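Local structure of carbohydrate-binding protein (Flavonifractor plautii, 6N1B) at residues Leu359-Asn365 with Lys380-Ile386. The protein probably removes the acetyl group from the N-acetylgalactosamine of the blood group A antigen, the first step in converting A-type to O-type blood. Residues are numbered along the deposited sequence; the frame is centred on the assembly and turned at random.
Sequences LQKDTNN and KSEDDRI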
ATOM      1  N   LEU A 359      -1.001   3.792  13.526  1.00  8.62           N
ATOM      2  CA  LEU A 359      -1.938   3.416  14.611  1.00  8.95           C
ATOM      3  C   LEU A 359      -1.554   4.178  15.877  1.00  8.24           C
ATOM      4  O   LEU A 359      -0.383   4.421  16.115  1.00  8.93           O
ATOM      5  CB  LEU A 359      -1.868   1.907  14.910  1.00  9.00           C
ATOM      6  CG  LEU A 359      -2.412   0.965  13.864  1.00 10.53           C
ATOM      7  CD1 LEU A 359      -1.487   0.742  12.687  1.00  9.52           C
ATOM      8  CD2 LEU A 359      -2.765  -0.334  14.497  1.00 11.99           C
ATOM      9  N   GLN A 360      -2.627   4.449  16.671  1.00  9.15           N
ATOM     10  CA  GLN A 360      -2.505   4.996  18.001  1.00  8.89           C
ATOM     11  C   GLN A 360      -2.744   3.907  18.968  1.00  9.37           C
ATOM     12  O   GLN A 360      -3.692   3.099  18.846  1.00 10.22           O
ATOM     13  CB  GLN A 360      -3.493   6.148  18.201  1.00  9.82           C
ATOM     14  CG  GLN A 360      -3.313   6.811  19.563  1.00  9.77           C
ATOM     15  CD  GLN A 360      -4.152   8.051  19.814  1.00  9.81           C
ATOM     16  OE1 GLN A 360      -4.803   8.579  18.907  1.00 10.48           O
ATOM     17  NE2 GLN A 360      -4.144   8.469  21.107  1.00 11.59           N
ATOM     18  N   LYS A 361      -1.894   3.831  20.023  1.00  9.52           N
ATOM     19  CA  LYS A 361      -2.029   2.818  21.098  1.00  9.74           C
ATOM     20  C   LYS A 361      -3.009   3.229  22.211  1.00 11.09           C
ATOM     21  O   LYS A 361      -3.244   4.374  22.472  1.00 11.02           O
ATOM     22  CB  LYS A 361      -0.696   2.449  21.704  1.00 10.75           C
ATOM     23  CG  LYS A 361       0.061   3.644  22.263  1.00 15.79           C
ATOM     24  CD  LYS A 361       1.404   3.193  22.867  1.00 17.70           C
ATOM     25  CE  LYS A 361       2.337   4.347  22.812  1.00 22.32           C
ATOM     26  NZ  LYS A 361       1.876   5.465  23.575  1.00 20.75           N
ATOM     27  N   ASP A 362      -3.504   2.197  22.885  1.00 11.20           N
ATOM     28  CA  ASP A 362      -4.160   2.425  24.178  1.00 12.78           C
ATOM     29  C   ASP A 362      -5.379   3.321  24.116  1.00 12.15           C
ATOM     30  O   ASP A 362      -5.636   4.190  24.939  1.00 15.10           O
ATOM     31  CB  ASP A 362      -3.190   2.874  25.258  1.00 14.55           C
ATOM     32  CG  ASP A 362      -2.102   1.876  25.488  1.00 18.50           C
ATOM     33  OD1 ASP A 362      -2.352   0.672  25.579  1.00 28.18           O
ATOM     34  OD2 ASP A 362      -0.991   2.352  25.597  1.00 25.60           O
ATOM     35  N   THR A 363      -6.206   3.107  23.094  1.00 11.60           N
ATOM     36  CA  THR A 363      -7.236   4.069  22.744  1.00 11.75           C
ATOM     37  C   THR A 363      -8.684   3.713  23.271  1.00 13.46           C
ATOM     38  O   THR A 363      -9.594   4.539  23.092  1.00 12.88           O
ATOM     39  CB  THR A 363      -7.352   4.269  21.248  1.00 10.98           C
ATOM     40  OG1 THR A 363      -7.391   3.015  20.569  1.00 10.72           O
ATOM     41  CG2 THR A 363      -6.218   5.111  20.713  1.00 11.15           C
ATOM     42  N   ASN A 364      -8.840   2.615  23.972  1.00 12.79           N
ATOM     43  CA  ASN A 364     -10.260   2.179  24.267  1.00 13.14           C
ATOM     44  C   ASN A 364     -10.941   3.327  25.091  1.00 12.70           C
ATOM     45  O   ASN A 364     -10.427   3.710  26.101  1.00 13.77           O
ATOM     46  CB  ASN A 364     -10.302   0.950  25.130  1.00 12.98           C
ATOM     47  CG  ASN A 364      -9.502  -0.185  24.563  1.00 13.71           C
ATOM     48  OD1 ASN A 364     -10.179  -1.202  24.037  1.00 16.21           O
ATOM     49  ND2 ASN A 364      -8.219  -0.146  24.617  1.00 11.50           N
ATOM     50  N   ASN A 365     -12.144   3.706  24.620  1.00 12.78           N
ATOM     51  CA  ASN A 365     -12.976   4.739  25.326  1.00 14.17           C
ATOM     52  C   ASN A 365     -12.303   6.084  25.542  1.00 16.63           C
ATOM     53  O   ASN A 365     -12.829   6.878  26.315  1.00 20.92           O
ATOM     54  CB  ASN A 365     -13.498   4.226  26.632  1.00 16.50           C
ATOM     55  CG  ASN A 365     -14.289   2.913  26.423  1.00 18.69           C
ATOM     56  OD1 ASN A 365     -14.006   1.913  27.145  1.00 30.90           O
ATOM     57  ND2 ASN A 365     -15.174   2.864  25.475  1.00 18.82           N
ATOM     58  N   LYS A 380     -14.033   3.895  20.805  1.00 12.04           N
ATOM     59  CA  LYS A 380     -15.028   3.038  21.383  1.00 12.46           C
ATOM     60  C   LYS A 380     -14.431   1.895  22.172  1.00 11.98           C
ATOM     61  O   LYS A 380     -13.190   1.761  22.356  1.00 12.76           O
ATOM     62  CB  LYS A 380     -16.051   2.606  20.308  1.00 15.34           C
ATOM     63  CG  LYS A 380     -16.667   3.702  19.367  1.00 20.24           C
ATOM     64  CD  LYS A 380     -17.365   4.744  20.045  1.00 20.89           C
ATOM     65  CE  LYS A 380     -18.191   5.732  19.056  1.00 31.52           C
ATOM     66  NZ  LYS A 380     -17.809   7.012  19.449  1.00 32.05           N
ATOM     67  N   SER A 381     -15.328   1.044  22.646  1.00 15.18           N
ATOM     68  CA  SER A 381     -14.949   0.079  23.641  1.00 15.52           C
ATOM     69  C   SER A 381     -13.934  -1.005  23.130  1.00 14.10           C
ATOM     70  O   SER A 381     -13.113  -1.410  23.941  1.00 15.16           O
ATOM     71  CB  SER A 381     -16.205  -0.650  24.136  1.00 17.51           C
ATOM     72  OG  SER A 381     -16.882  -1.206  23.016  1.00 20.36           O
ATOM     73  N   GLU A 382     -14.004  -1.377  21.874  1.00 12.89           N
ATOM     74  CA  GLU A 382     -13.156  -2.387  21.323  1.00 13.57           C
ATOM     75  C   GLU A 382     -12.094  -1.743  20.448  1.00 12.68           C
ATOM     76  O   GLU A 382     -11.361  -2.523  19.791  1.00 12.82           O
ATOM     77  CB  GLU A 382     -13.960  -3.502  20.641  1.00 14.79           C
ATOM     78  CG  GLU A 382     -14.861  -4.178  21.632  1.00 14.83           C
ATOM     79  CD  GLU A 382     -15.616  -5.376  21.093  1.00 19.65           C
ATOM     80  OE1 GLU A 382     -15.213  -5.975  20.091  1.00 23.75           O
ATOM     81  OE2 GLU A 382     -16.504  -5.798  21.874  1.00 26.32           O
ATOM     82  N   ASP A 383     -11.937  -0.425  20.480  1.00 10.97           N
ATOM     83  CA  ASP A 383     -10.821   0.225  19.804  1.00 12.23           C
ATOM     84  C   ASP A 383      -9.571   0.136  20.674  1.00 10.46           C
ATOM     85  O   ASP A 383      -9.199   1.106  21.337  1.00 10.27           O
ATOM     86  CB  ASP A 383     -11.188   1.643  19.485  1.00 11.02           C
ATOM     87  CG  ASP A 383     -12.148   1.826  18.337  1.00 11.05           C
ATOM     88  OD1 ASP A 383     -12.192   0.932  17.437  1.00 11.21           O
ATOM     89  OD2 ASP A 383     -12.961   2.809  18.429  1.00 11.57           O
ATOM     90  N   ASP A 384      -8.917  -1.009  20.671  1.00 10.74           N
ATOM     91  CA  ASP A 384      -7.695  -1.157  21.392  1.00 11.02           C
ATOM     92  C   ASP A 384      -6.593  -0.212  20.916  1.00  9.78           C
ATOM     93  O   ASP A 384      -5.699   0.272  21.641  1.00 11.43           O
ATOM     94  CB  ASP A 384      -7.148  -2.604  21.381  1.00 10.99           C
ATOM     95  CG  ASP A 384      -8.148  -3.613  21.809  1.00 12.20           C
ATOM     96  OD1 ASP A 384      -8.769  -3.465  22.874  1.00 14.46           O
ATOM     97  OD2 ASP A 384      -8.469  -4.512  21.052  1.00 15.21           O
ATOM     98  N   ARG A 385      -6.674   0.054  19.568  1.00 10.48           N
ATOM     99  CA  ARG A 385      -5.862   1.020  18.855  1.00 10.22           C
ATOM    100  C   ARG A 385      -6.811   1.651  17.795  1.00  9.14           C
ATOM    101  O   ARG A 385      -7.922   1.151  17.628  1.00 10.21           O
ATOM    102  CB  ARG A 385      -4.699   0.230  18.117  1.00  9.88           C
ATOM    103  CG  ARG A 385      -3.811  -0.534  19.057  1.00 11.71           C
ATOM    104  CD  ARG A 385      -2.666  -1.228  18.350  1.00 14.19           C
ATOM    105  NE  ARG A 385      -1.869  -1.925  19.356  1.00 15.51           N
ATOM    106  CZ  ARG A 385      -1.285  -3.085  19.191  1.00 17.18           C
ATOM    107  NH1 ARG A 385      -1.342  -3.776  18.076  1.00 17.97           N
ATOM    108  NH2 ARG A 385      -0.714  -3.600  20.281  1.00 18.05           N
ATOM    109  N   ILE A 386      -6.333   2.719  17.196  1.00  9.16           N
ATOM    110  CA  ILE A 386      -7.079   3.390  16.132  1.00  8.81           C
ATOM    111  C   ILE A 386      -6.170   3.463  14.906  1.00  8.07           C
ATOM    112  O   ILE A 386      -5.008   3.782  14.969  1.00  8.80           O
ATOM    113  CB  ILE A 386      -7.528   4.807  16.537  1.00  8.55           C
ATOM    114  CG1 ILE A 386      -8.548   4.794  17.653  1.00  9.46           C
ATOM    115  CG2 ILE A 386      -8.082   5.602  15.359  1.00 10.29           C
ATOM    116  CD1 ILE A 386      -9.964   4.368  17.252  1.00  9.08           C
TER
HETATM  117  O   HOH W   1      -2.310  -0.680  22.246  1.00 20.70           O
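The carbonyl oxygen of K380 is gripped by two backbone amides that reach it from opposite faces of its plane: N365 N from across the contact (N365 N to K380 O, 3.2 Å) and D383 N, which closes the type I turn K380-D383. The turn is tied a second time where K380 N meets D383 OD2 at 2.8 Å, on the anti side of the carboxylate; H47, A48 and Q51 hold the same carboxylate from outside. Next along, T363 supplies the side-chain grip. A chi1 of 48° turns its OG1 toward the other segment, where it donates to D383 O at 2.7 Å, from above the carbonyl plane. The backbone N of T363 reaches D384 O at 3.2 Å, nearly straight at 170° but standing well above the plane of the D384 carbonyl. T363 CB leans on I386 CG1 at 3.8 Å, the two side chains crossing at a slant. Regular antiparallel pairing takes over at Q360 and I386, which exchange both backbone bonds, Q360 N to I386 O measuring 3.0 Å. On the other face of the sheet, R385 runs extended past L359, its CD 4.0 Å from L359 CD2. A water at the edge of the guanidinium, in its plane, accepts from both R385 NE and D362 N and so bridges the segments; F332 makes a cation-pi contact with R385. The side chain of R385 lies about 5 Å from the bound beta-galactose, so this mostly backbone-built, polar fastening ties the tail of strand 351-361 to the approach to strand 385-395 beside the sugar site; D384, salt-bridged to the pocket residue R79, is consistent with a second-shell position.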